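Local atomic coordinates of KLLA0C04147p (PDB entry 5H2D), a protein that binds ergosterol through its oxysterol-binding-protein-related (ORD) domain, the part described here, and probably transfers sterols between membranes. Residues A[47-50]-A[51-54]; A[354-357]-A[358-361]; A[377-380]-A[381-385]; A[386-390]-A[391-395]. All coordinates share one frame; numbering follows the deposited sequence.

Interaction 1: residues A[47-50]-A[51-54]; sequences SVLK and SMVG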
loop_
_atom_site.group_PDB
_atom_site.type_symbol
_atom_site.label_atom_id
_atom_site.label_comp_id
_atom_site.label_asym_id
_atom_site.label_seq_id
_atom_site.Cartn_x
_atom_site.Cartn_y
_atom_site.Cartn_z
ATOM N N SER A 47 -21.491 -19.032 4.612
ATOM C CA SER A 47 -21.633 -19.996 5.703
ATOM C C SER A 47 -20.815 -19.589 6.915
ATOM O O SER A 47 -21.193 -19.899 8.055
ATOM C CB SER A 47 -21.237 -21.407 5.244
ATOM O OG SER A 47 -19.832 -21.620 5.246
ATOM N N VAL A 48 -19.706 -18.881 6.685
ATOM C CA VAL A 48 -18.831 -18.427 7.757
ATOM C C VAL A 48 -19.366 -17.143 8.372
ATOM O O VAL A 48 -19.483 -17.018 9.599
ATOM C CB VAL A 48 -17.402 -18.232 7.206
ATOM C CG1 VAL A 48 -16.508 -17.575 8.251
ATOM C CG2 VAL A 48 -16.811 -19.555 6.742
ATOM N N LEU A 49 -19.724 -16.175 7.530
ATOM C CA LEU A 49 -20.045 -14.840 8.015
ATOM C C LEU A 49 -21.466 -14.710 8.547
ATOM O O LEU A 49 -21.747 -13.737 9.249
ATOM C CB LEU A 49 -19.832 -13.800 6.915
ATOM C CG LEU A 49 -18.406 -13.626 6.364
ATOM C CD1 LEU A 49 -18.387 -12.548 5.294
ATOM C CD2 LEU A 49 -17.427 -13.294 7.488
ATOM N N LYS A 50 -22.367 -15.644 8.228
ATOM C CA LYS A 50 -23.756 -15.475 8.654
ATOM C C LYS A 50 -23.884 -15.417 10.170
ATOM O O LYS A 50 -24.857 -14.853 10.684
ATOM C CB LYS A 50 -24.630 -16.604 8.104
ATOM C CG LYS A 50 -24.387 -17.965 8.726
ATOM C CD LYS A 50 -25.215 -19.042 8.019
ATOM C CE LYS A 50 -24.873 -20.421 8.544
ATOM N NZ LYS A 50 -25.530 -21.497 7.764
ATOM N N SER A 51 -22.944 -16.015 10.894
ATOM C CA SER A 51 -22.971 -16.052 12.352
ATOM C C SER A 51 -22.200 -14.897 12.984
ATOM O O SER A 51 -22.033 -14.876 14.208
ATOM C CB SER A 51 -22.416 -17.389 12.862
ATOM O OG SER A 51 -21.011 -17.500 12.669
ATOM N N MET A 52 -21.742 -13.932 12.188
ATOM C CA MET A 52 -20.896 -12.855 12.699
ATOM C C MET A 52 -21.312 -11.519 12.106
ATOM O O MET A 52 -20.480 -10.656 11.811
ATOM C CB MET A 52 -19.420 -13.151 12.433
ATOM C CG MET A 52 -18.949 -14.403 13.153
ATOM S SD MET A 52 -17.208 -14.774 12.924
ATOM C CE MET A 52 -17.178 -14.999 11.146
ATOM N N VAL A 53 -22.619 -11.322 11.939
ATOM C CA VAL A 53 -23.103 -10.091 11.344
ATOM C C VAL A 53 -22.771 -8.912 12.250
ATOM O O VAL A 53 -22.865 -8.997 13.482
ATOM C CB VAL A 53 -24.612 -10.196 11.071
ATOM C CG1 VAL A 53 -25.109 -8.939 10.385
ATOM C CG2 VAL A 53 -24.900 -11.423 10.213
ATOM N N GLY A 54 -22.364 -7.802 11.635
ATOM C CA GLY A 54 -21.995 -6.608 12.366
ATOM C C GLY A 54 -20.581 -6.578 12.910
ATOM O O GLY A 54 -20.200 -5.569 13.521
HETATM O O HOH W 1 -18.287 -18.723 11.418
HETATM O O HOH W 2 -25.055 -13.450 12.678
#
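Leu49 and Met52 are the first and last residues of a type I beta turn, with Lys50 and Ser51 at its corners, that carries the chain from the short helix 45-49 into the loop ahead of strand 67-68, in the sterol-binding domain. The turn is closed by one backbone hydrogen bond, Met52 N to Leu49 O at 2.9 Å with an N-H...O angle of 158°; the donor sits well above the plane of the carbonyl.

The apolar part of the contact is made by the methyl end of Met52. Its side chain lies alongside that of Val48, pointing the same way, and crosses that of Leu49 at about a right angle. A bend at the last torsion (chi3 -61°) turns CE back over the helix end, so that it meets Val48 CG1 at 3.9 Å and Leu49 CD2 at 4.0 Å. Met60 packs against both Leu49 and Met52, and Phe173 of strand 161-173 against Leu49. The side chain of Leu49 also comes within about 4 Å of the bound ergosterol, which places this turn beside the sterol pocket. Elsewhere on the turn, Val53 CG2 lies 3.5 Å from Lys50 O.

Water adds a bridge between the segments. One molecule donates to Val48 O and also hydrogen-bonds to Ser51 OG, and it lies 2.8 Å from Val48 O.

Interaction 2: residues A[354-357]-A[358-361]; sequences RLRP and DQRA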
loop_
_atom_site.group_PDB
_atom_site.type_symbol
_atom_site.label_atom_id
_atom_site.label_comp_id
_atom_site.label_asym_id
_atom_site.label_seq_id
_atom_site.Cartn_x
_atom_site.Cartn_y
_atom_site.Cartn_z
ATOM N N ARG A 354 8.921 -10.721 8.053
ATOM C CA ARG A 354 9.494 -11.955 7.507
ATOM C C ARG A 354 9.792 -12.972 8.602
ATOM O O ARG A 354 9.819 -14.179 8.335
ATOM C CB ARG A 354 10.768 -11.653 6.724
ATOM C CG ARG A 354 10.521 -10.894 5.445
ATOM C CD ARG A 354 11.845 -10.420 4.899
ATOM N NE ARG A 354 11.705 -9.544 3.744
ATOM C CZ ARG A 354 11.581 -8.231 3.833
ATOM N NH1 ARG A 354 11.549 -7.653 5.024
ATOM N NH2 ARG A 354 11.504 -7.493 2.738
ATOM N N LEU A 355 10.008 -12.513 9.828
ATOM C CA LEU A 355 10.315 -13.401 10.943
ATOM C C LEU A 355 9.081 -13.836 11.706
ATOM O O LEU A 355 9.207 -14.593 12.680
ATOM C CB LEU A 355 11.285 -12.718 11.912
ATOM C CG LEU A 355 12.559 -12.216 11.248
ATOM C CD1 LEU A 355 13.448 -11.457 12.225
ATOM C CD2 LEU A 355 13.311 -13.382 10.617
ATOM N N ARG A 356 7.902 -13.372 11.306
ATOM C CA ARG A 356 6.686 -13.698 12.042
ATOM C C ARG A 356 6.317 -15.165 11.838
ATOM O O ARG A 356 6.079 -15.581 10.699
ATOM C CB ARG A 356 5.545 -12.772 11.621
ATOM C CG ARG A 356 4.359 -12.990 12.497
ATOM C CD ARG A 356 3.192 -12.071 12.213
ATOM N NE ARG A 356 2.069 -12.577 12.986
ATOM C CZ ARG A 356 0.992 -11.879 13.324
ATOM N NH1 ARG A 356 0.873 -10.601 12.979
ATOM N NH2 ARG A 356 0.036 -12.477 14.027
ATOM N N PRO A 357 6.263 -15.981 12.901
ATOM C CA PRO A 357 6.255 -17.440 12.719
ATOM C C PRO A 357 4.915 -18.037 12.333
ATOM O O PRO A 357 4.892 -19.065 11.640
ATOM C CB PRO A 357 6.714 -17.960 14.093
ATOM C CG PRO A 357 6.343 -16.898 15.059
ATOM C CD PRO A 357 6.542 -15.595 14.293
ATOM N N ASP A 358 3.796 -17.464 12.798
ATOM C CA ASP A 358 2.506 -17.986 12.350
ATOM C C ASP A 358 2.285 -17.681 10.875
ATOM O O ASP A 358 1.833 -18.544 10.106
ATOM C CB ASP A 358 1.344 -17.453 13.209
ATOM C CG ASP A 358 1.369 -15.948 13.425
ATOM O OD1 ASP A 358 2.398 -15.278 13.181
ATOM O OD2 ASP A 358 0.327 -15.438 13.897
ATOM N N GLN A 359 2.619 -16.464 10.458
ATOM C CA GLN A 359 2.496 -16.113 9.052
ATOM C C GLN A 359 3.428 -16.956 8.183
ATOM O O GLN A 359 3.055 -17.349 7.074
ATOM C CB GLN A 359 2.773 -14.621 8.875
ATOM C CG GLN A 359 2.545 -14.142 7.464
ATOM C CD GLN A 359 2.737 -12.656 7.338
ATOM O OE1 GLN A 359 2.410 -11.892 8.245
ATOM N NE2 GLN A 359 3.279 -12.234 6.204
ATOM N N ARG A 360 4.645 -17.237 8.662
ATOM C CA ARG A 360 5.562 -18.084 7.900
ATOM C C ARG A 360 5.002 -19.492 7.739
ATOM O O ARG A 360 5.055 -20.071 6.646
ATOM C CB ARG A 360 6.928 -18.138 8.583
ATOM C CG ARG A 360 7.920 -19.124 7.943
ATOM C CD ARG A 360 8.351 -18.690 6.540
ATOM N NE ARG A 360 8.822 -17.311 6.569
ATOM C CZ ARG A 360 8.693 -16.456 5.561
ATOM N NH1 ARG A 360 8.134 -16.843 4.424
ATOM N NH2 ARG A 360 9.110 -15.207 5.704
ATOM N N ALA A 361 4.485 -20.066 8.827
ATOM C CA ALA A 361 3.883 -21.393 8.742
ATOM C C ALA A 361 2.753 -21.412 7.728
ATOM O O ALA A 361 2.653 -22.338 6.911
ATOM C CB ALA A 361 3.375 -21.836 10.112
HETATM O O HOH W 3 10.488 -16.713 8.843
#
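Asp358 faces Arg356 across the start of helix 357-363, where Arg356 holds the N-cap position and Pro357 opens the first turn. The carboxylate of Asp358 is gripped side-on by the guanidinium, one nitrogen to each oxygen: Arg356 NE reaches OD1 of Asp358 at 2.7 Å, and Arg356 NH2 reaches OD2 of Asp358 at 3.0 Å. Both oxygens are met on their syn sides, and the two planes are nearly coplanar, 26° apart. The arginine chain, extended from CG to NE, runs past OD1 to make this pairing, while its NH1 turns to Glu127 and Asn122 O. A leucine in place of Arg356 would probably leave the buried Asp358 carboxylate without its charged mate and cost Glu127 its salt bridge to Arg356. Gln359 sends its amide across the arginine chain, with OE1 4.0 Å from Arg356 CD, and its NE2 hydrogen-bonds to Gln74. Arg360 N bonds to Arg356 O in the first helical turn; the side chain, bent at chi2 and chi3, curls back to the preceding 3-10 segment. There NH2 meets Arg354 O on a lone pair at 2.9 Å, and a water links NE to the same oxygen. Ala361 N closes the next turn on Pro357 O at 3.0 Å.

Interaction 3: residues A[377-380]-A[381-385]; sequences VEER and QRSVR. With SO4 (sulfate ion), chain E.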
loop_
_atom_site.group_PDB
_atom_site.type_symbol
_atom_site.label_atom_id
_atom_site.label_comp_id
_atom_site.label_asym_id
_atom_site.label_seq_id
_atom_site.Cartn_x
_atom_site.Cartn_y
_atom_site.Cartn_z
ATOM N N VAL A 377 1.589 -15.882 19.972
ATOM C CA VAL A 377 2.032 -14.498 19.866
ATOM C C VAL A 377 0.899 -13.549 20.224
ATOM O O VAL A 377 1.144 -12.460 20.761
ATOM C CB VAL A 377 2.629 -14.192 18.473
ATOM C CG1 VAL A 377 3.839 -15.093 18.207
ATOM C CG2 VAL A 377 1.595 -14.354 17.396
ATOM N N GLU A 378 -0.348 -13.939 19.970
ATOM C CA GLU A 378 -1.457 -13.071 20.363
ATOM C C GLU A 378 -1.639 -13.052 21.876
ATOM O O GLU A 378 -1.969 -12.004 22.447
ATOM C CB GLU A 378 -2.746 -13.486 19.652
ATOM C CG GLU A 378 -2.739 -13.065 18.178
ATOM C CD GLU A 378 -4.009 -13.449 17.441
ATOM O OE1 GLU A 378 -4.853 -14.158 18.022
ATOM O OE2 GLU A 378 -4.161 -13.047 16.264
ATOM N N GLU A 379 -1.429 -14.189 22.545
ATOM C CA GLU A 379 -1.527 -14.198 24.005
ATOM C C GLU A 379 -0.453 -13.323 24.629
ATOM O O GLU A 379 -0.726 -12.554 25.562
ATOM C CB GLU A 379 -1.432 -15.635 24.534
ATOM C CG GLU A 379 -0.976 -15.751 25.988
ATOM C CD GLU A 379 0.550 -15.831 26.130
ATOM O OE1 GLU A 379 1.244 -16.183 25.138
ATOM O OE2 GLU A 379 1.061 -15.538 27.236
ATOM N N ARG A 380 0.777 -13.411 24.122
ATOM C CA ARG A 380 1.849 -12.596 24.684
ATOM C C ARG A 380 1.563 -11.115 24.501
ATOM O O ARG A 380 1.792 -10.314 25.414
ATOM C CB ARG A 380 3.195 -12.960 24.060
ATOM C CG ARG A 380 4.337 -12.135 24.629
ATOM C CD ARG A 380 5.621 -12.930 24.687
ATOM N NE ARG A 380 6.312 -12.939 23.408
ATOM C CZ ARG A 380 7.556 -12.509 23.226
ATOM N NH1 ARG A 380 8.264 -12.042 24.245
ATOM N NH2 ARG A 380 8.094 -12.558 22.020
ATOM N N GLN A 381 1.055 -10.734 23.326
ATOM C CA GLN A 381 0.682 -9.345 23.081
ATOM C C GLN A 381 -0.335 -8.864 24.104
ATOM O O GLN A 381 -0.203 -7.770 24.665
ATOM C CB GLN A 381 0.129 -9.210 21.661
ATOM C CG GLN A 381 -0.491 -7.864 21.349
ATOM C CD GLN A 381 -0.634 -7.666 19.866
ATOM O OE1 GLN A 381 0.242 -7.077 19.230
ATOM N NE2 GLN A 381 -1.712 -8.199 19.290
ATOM N N ARG A 382 -1.367 -9.674 24.359
ATOM C CA ARG A 382 -2.387 -9.271 25.321
ATOM C C ARG A 382 -1.799 -9.156 26.720
ATOM O O ARG A 382 -2.126 -8.223 27.465
ATOM C CB ARG A 382 -3.552 -10.266 25.299
ATOM C CG ARG A 382 -4.577 -10.036 26.405
ATOM C CD ARG A 382 -5.655 -11.111 26.406
ATOM N NE ARG A 382 -6.572 -10.954 27.536
ATOM C CZ ARG A 382 -6.300 -11.327 28.784
ATOM N NH1 ARG A 382 -5.129 -11.879 29.079
ATOM N NH2 ARG A 382 -7.195 -11.146 29.746
ATOM N N SER A 383 -0.917 -10.086 27.095
ATOM C CA SER A 383 -0.371 -10.045 28.451
ATOM C C SER A 383 0.534 -8.834 28.638
ATOM O O SER A 383 0.536 -8.215 29.709
ATOM C CB SER A 383 0.376 -11.339 28.769
ATOM O OG SER A 383 1.563 -11.457 28.013
ATOM N N VAL A 384 1.296 -8.472 27.605
ATOM C CA VAL A 384 2.145 -7.283 27.684
ATOM C C VAL A 384 1.293 -6.024 27.813
ATOM O O VAL A 384 1.630 -5.107 28.573
ATOM C CB VAL A 384 3.088 -7.223 26.468
ATOM C CG1 VAL A 384 3.798 -5.889 26.410
ATOM C CG2 VAL A 384 4.103 -8.357 26.538
ATOM N N ARG A 385 0.178 -5.953 27.078
ATOM C CA ARG A 385 -0.724 -4.815 27.222
ATOM C C ARG A 385 -1.277 -4.728 28.641
ATOM O O ARG A 385 -1.347 -3.637 29.219
ATOM C CB ARG A 385 -1.870 -4.897 26.215
ATOM C CG ARG A 385 -2.952 -3.847 26.450
ATOM C CD ARG A 385 -4.130 -4.027 25.511
ATOM N NE ARG A 385 -4.738 -5.347 25.653
ATOM C CZ ARG A 385 -5.662 -5.660 26.558
ATOM N NH1 ARG A 385 -6.099 -4.748 27.416
ATOM N NH2 ARG A 385 -6.154 -6.890 26.600
HETATM S S SO4 E . -8.919 -7.919 29.000
HETATM O O1 SO4 E . -8.266 -8.899 29.869
HETATM O O2 SO4 E . -8.192 -7.831 27.735
HETATM O O3 SO4 E . -10.298 -8.326 28.739
HETATM O O4 SO4 E . -8.917 -6.613 29.654
HETATM O O HOH W 4 -3.314 -9.973 21.103
HETATM O O HOH W 5 -2.729 -13.035 27.716
#
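Ser383 and Arg380 meet one turn apart in the middle of helix 367-390. Successive backbone bonds join the two segments: Gln381 N to Val377 O, Arg382 N to Glu378 O, Ser383 N to Glu379 O and Val384 N to Arg380 O. Arg380 O takes a second donor, the hydroxyl OG of Ser383, at 2.8 Å. With chi1 at 69°, that hydroxyl lies between the serine's own N and carbonyl carbon, folded back against the preceding turn.

The apolar contact is slight: Val384 CG2 lies 4.2 Å from Arg380 CG. Beyond its aliphatic part, Arg380 reaches Asp433 and Phe435 O near the C-terminus, while Gln381 OE1 accepts from Leu125 N.

Two waters bridge side chains to carbonyls, Gln381 NE2 to Glu378 O and Arg382 NH1 to Glu379 O; the second lies in the guanidinium plane.

Charge dominates the outer face. Arg382 and Arg385 converge on a sulfate, probably from the crystallisation liquor, and Arg385 NH2 donates to its O2 at 2.5 Å, with O2 at the guanidinium edge. The whole is a surface alpha-helix, one flank against the domain and another carrying the arginines, held by i to i+4 bonds, with a serine hydroxyl turned back to the carbonyl three residues earlier, as serines in helices often do.

Interaction 4: residues A[386-390]-A[391-395]; sequences KKREE and KNITY. With SO4 (sulfate ion), chain E.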
loop_
_atom_site.group_PDB
_atom_site.type_symbol
_atom_site.label_atom_id
_atom_site.label_comp_id
_atom_site.label_asym_id
_atom_site.label_seq_id
_atom_site.Cartn_x
_atom_site.Cartn_y
_atom_site.Cartn_z
ATOM N N LYS A 386 -1.676 -5.864 29.220
ATOM C CA LYS A 386 -2.250 -5.821 30.563
ATOM C C LYS A 386 -1.218 -5.391 31.595
ATOM O O LYS A 386 -1.547 -4.672 32.545
ATOM C CB LYS A 386 -2.859 -7.177 30.925
ATOM C CG LYS A 386 -4.149 -7.470 30.171
ATOM C CD LYS A 386 -5.016 -8.500 30.886
ATOM C CE LYS A 386 -5.660 -7.912 32.139
ATOM N NZ LYS A 386 -6.599 -8.866 32.791
ATOM N N LYS A 387 0.038 -5.808 31.426
ATOM C CA LYS A 387 1.082 -5.361 32.343
ATOM C C LYS A 387 1.319 -3.861 32.213
ATOM O O LYS A 387 1.483 -3.164 33.221
ATOM C CB LYS A 387 2.380 -6.130 32.095
ATOM C CG LYS A 387 2.354 -7.589 32.534
ATOM C CD LYS A 387 3.766 -8.167 32.527
ATOM C CE LYS A 387 4.675 -7.378 33.466
ATOM N NZ LYS A 387 6.126 -7.550 33.153
ATOM N N ARG A 388 1.336 -3.345 30.982
ATOM C CA ARG A 388 1.485 -1.907 30.795
ATOM C C ARG A 388 0.376 -1.152 31.512
ATOM O O ARG A 388 0.623 -0.140 32.183
ATOM C CB ARG A 388 1.480 -1.564 29.305
ATOM C CG ARG A 388 2.833 -1.651 28.638
ATOM C CD ARG A 388 2.803 -0.898 27.319
ATOM N NE ARG A 388 1.784 -1.444 26.436
ATOM C CZ ARG A 388 2.014 -2.416 25.556
ATOM N NH1 ARG A 388 3.237 -2.929 25.432
ATOM N NH2 ARG A 388 1.032 -2.855 24.793
ATOM N N GLU A 389 -0.863 -1.620 31.365
ATOM C CA GLU A 389 -1.987 -0.926 31.978
ATOM C C GLU A 389 -1.896 -0.970 33.500
ATOM O O GLU A 389 -2.207 0.021 34.171
ATOM C CB GLU A 389 -3.299 -1.528 31.474
ATOM C CG GLU A 389 -3.507 -1.311 29.982
ATOM C CD GLU A 389 -4.756 -1.986 29.444
ATOM O OE1 GLU A 389 -5.231 -2.955 30.068
ATOM O OE2 GLU A 389 -5.262 -1.541 28.390
ATOM N N GLU A 390 -1.430 -2.090 34.060
ATOM C CA GLU A 390 -1.281 -2.198 35.511
ATOM C C GLU A 390 -0.218 -1.261 36.066
ATOM O O GLU A 390 -0.265 -0.919 37.253
ATOM C CB GLU A 390 -0.939 -3.635 35.904
ATOM C CG GLU A 390 -2.136 -4.557 35.929
ATOM C CD GLU A 390 -1.744 -6.016 35.882
ATOM O OE1 GLU A 390 -2.629 -6.858 35.611
ATOM O OE2 GLU A 390 -0.551 -6.318 36.108
ATOM N N LYS A 391 0.745 -0.851 35.245
ATOM C CA LYS A 391 1.823 0.021 35.679
ATOM C C LYS A 391 1.685 1.424 35.108
ATOM O O LYS A 391 2.635 2.211 35.176
ATOM C CB LYS A 391 3.169 -0.603 35.304
ATOM C CG LYS A 391 3.414 -1.927 36.023
ATOM C CD LYS A 391 4.294 -2.884 35.227
ATOM C CE LYS A 391 5.777 -2.671 35.501
ATOM N NZ LYS A 391 6.311 -1.452 34.835
ATOM N N ASN A 392 0.523 1.752 34.547
ATOM C CA ASN A 392 0.253 3.093 34.027
ATOM C C ASN A 392 1.308 3.513 33.007
ATOM O O ASN A 392 1.724 4.670 32.951
ATOM C CB ASN A 392 0.166 4.112 35.166
ATOM C CG ASN A 392 -0.975 3.830 36.113
ATOM O OD1 ASN A 392 -2.114 3.651 35.691
ATOM N ND2 ASN A 392 -0.675 3.786 37.405
ATOM N N ILE A 393 1.738 2.561 32.186
ATOM C CA ILE A 393 2.848 2.762 31.261
ATOM C C ILE A 393 2.281 3.117 29.894
ATOM O O ILE A 393 1.484 2.358 29.330
ATOM C CB ILE A 393 3.745 1.517 31.201
ATOM C CG1 ILE A 393 4.520 1.382 32.519
ATOM C CG2 ILE A 393 4.684 1.569 29.996
ATOM C CD1 ILE A 393 5.733 0.498 32.438
ATOM N N THR A 394 2.677 4.277 29.372
ATOM C CA THR A 394 2.219 4.744 28.067
ATOM C C THR A 394 3.047 4.078 26.975
ATOM O O THR A 394 4.269 4.235 26.937
ATOM C CB THR A 394 2.346 6.265 27.955
ATOM O OG1 THR A 394 1.594 6.904 28.995
ATOM C CG2 THR A 394 1.835 6.745 26.598
ATOM N N TYR A 395 2.388 3.344 26.084
ATOM C CA TYR A 395 3.109 2.704 24.992
ATOM C C TYR A 395 3.726 3.748 24.071
ATOM O O TYR A 395 3.084 4.734 23.703
ATOM C CB TYR A 395 2.180 1.792 24.180
ATOM C CG TYR A 395 2.903 1.129 23.029
ATOM C CD1 TYR A 395 3.736 0.036 23.240
ATOM C CD2 TYR A 395 2.778 1.612 21.733
ATOM C CE1 TYR A 395 4.411 -0.566 22.198
ATOM C CE2 TYR A 395 3.454 1.015 20.690
ATOM C CZ TYR A 395 4.265 -0.067 20.926
ATOM O OH TYR A 395 4.937 -0.661 19.902
HETATM S S SO4 E . -8.919 -7.919 29.000
HETATM O O1 SO4 E . -8.266 -8.899 29.869
HETATM O O2 SO4 E . -8.192 -7.831 27.735
HETATM O O3 SO4 E . -10.298 -8.326 28.739
HETATM O O4 SO4 E . -8.917 -6.613 29.654
HETATM O O HOH W 6 -3.768 2.067 33.385
#
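Arg388 and Tyr395 cross obliquely, the guanidinium and ring planes 61° apart. The ring brings CD1 over one face of the guanidinium, offset toward its rim and 3.7 Å from Arg388 NH1. Tyr395 CG stands anti to its backbone N (chi1 179°), carrying the ring up beside the arginine, whose chain bends at chi3. Closer to the backbone, Ile393 crosses the arginine stem at about a right angle, with CG2 4.0 Å from Arg388 CG. Leu125 packs on both Arg388 and Tyr395. An alanine here removes the chain that Tyr395 and Ile393 CG2 lie against, which would probably open a gap there and leave the ring freer to turn.

Between Arg388 and Tyr395, helix 367-390 ends in a Schellman motif, with Asn392, at positive phi, as its C-prime residue. Ile393 N bonds back to Arg388 O at 2.9 Å and nearly straight, 173°, while Asn392 N bonds to Glu389 O at 3.3 Å. Lys391 N also donates to Arg388 O, from the opposite face of the carbonyl plane. On another side of the helix end, Lys391 curls over the preceding turn, its CD 3.5 Å from Lys387 O. A water donates to both Glu389 O and Asn392 OD1, lying 2.7 Å from Glu389 O.

Overall arrangement
The four contacts follow one another along the chain within the sterol-binding domain. Interaction 1 comes early, beside the ergosterol; the other three lie in the C-terminal part. Interactions 2 and 3 belong to successive helices, 357-363 and 367-390, and touch where Val377 CG2 packs 3.9 Å from Asp358 OD2; their centres are 17 Å apart. Interactions 3 and 4 share helix 367-390, one in its middle and one at its C-terminal end, with centres 12 Å apart, and both reach the same sulfate, interaction 4 by a weak bond from Lys386. Interaction 1 stands apart, about 13 Å from interaction 3 at the nearest atoms. One local contact thus lies beside the bound sterol, while the other three run along a helical flank of the domain.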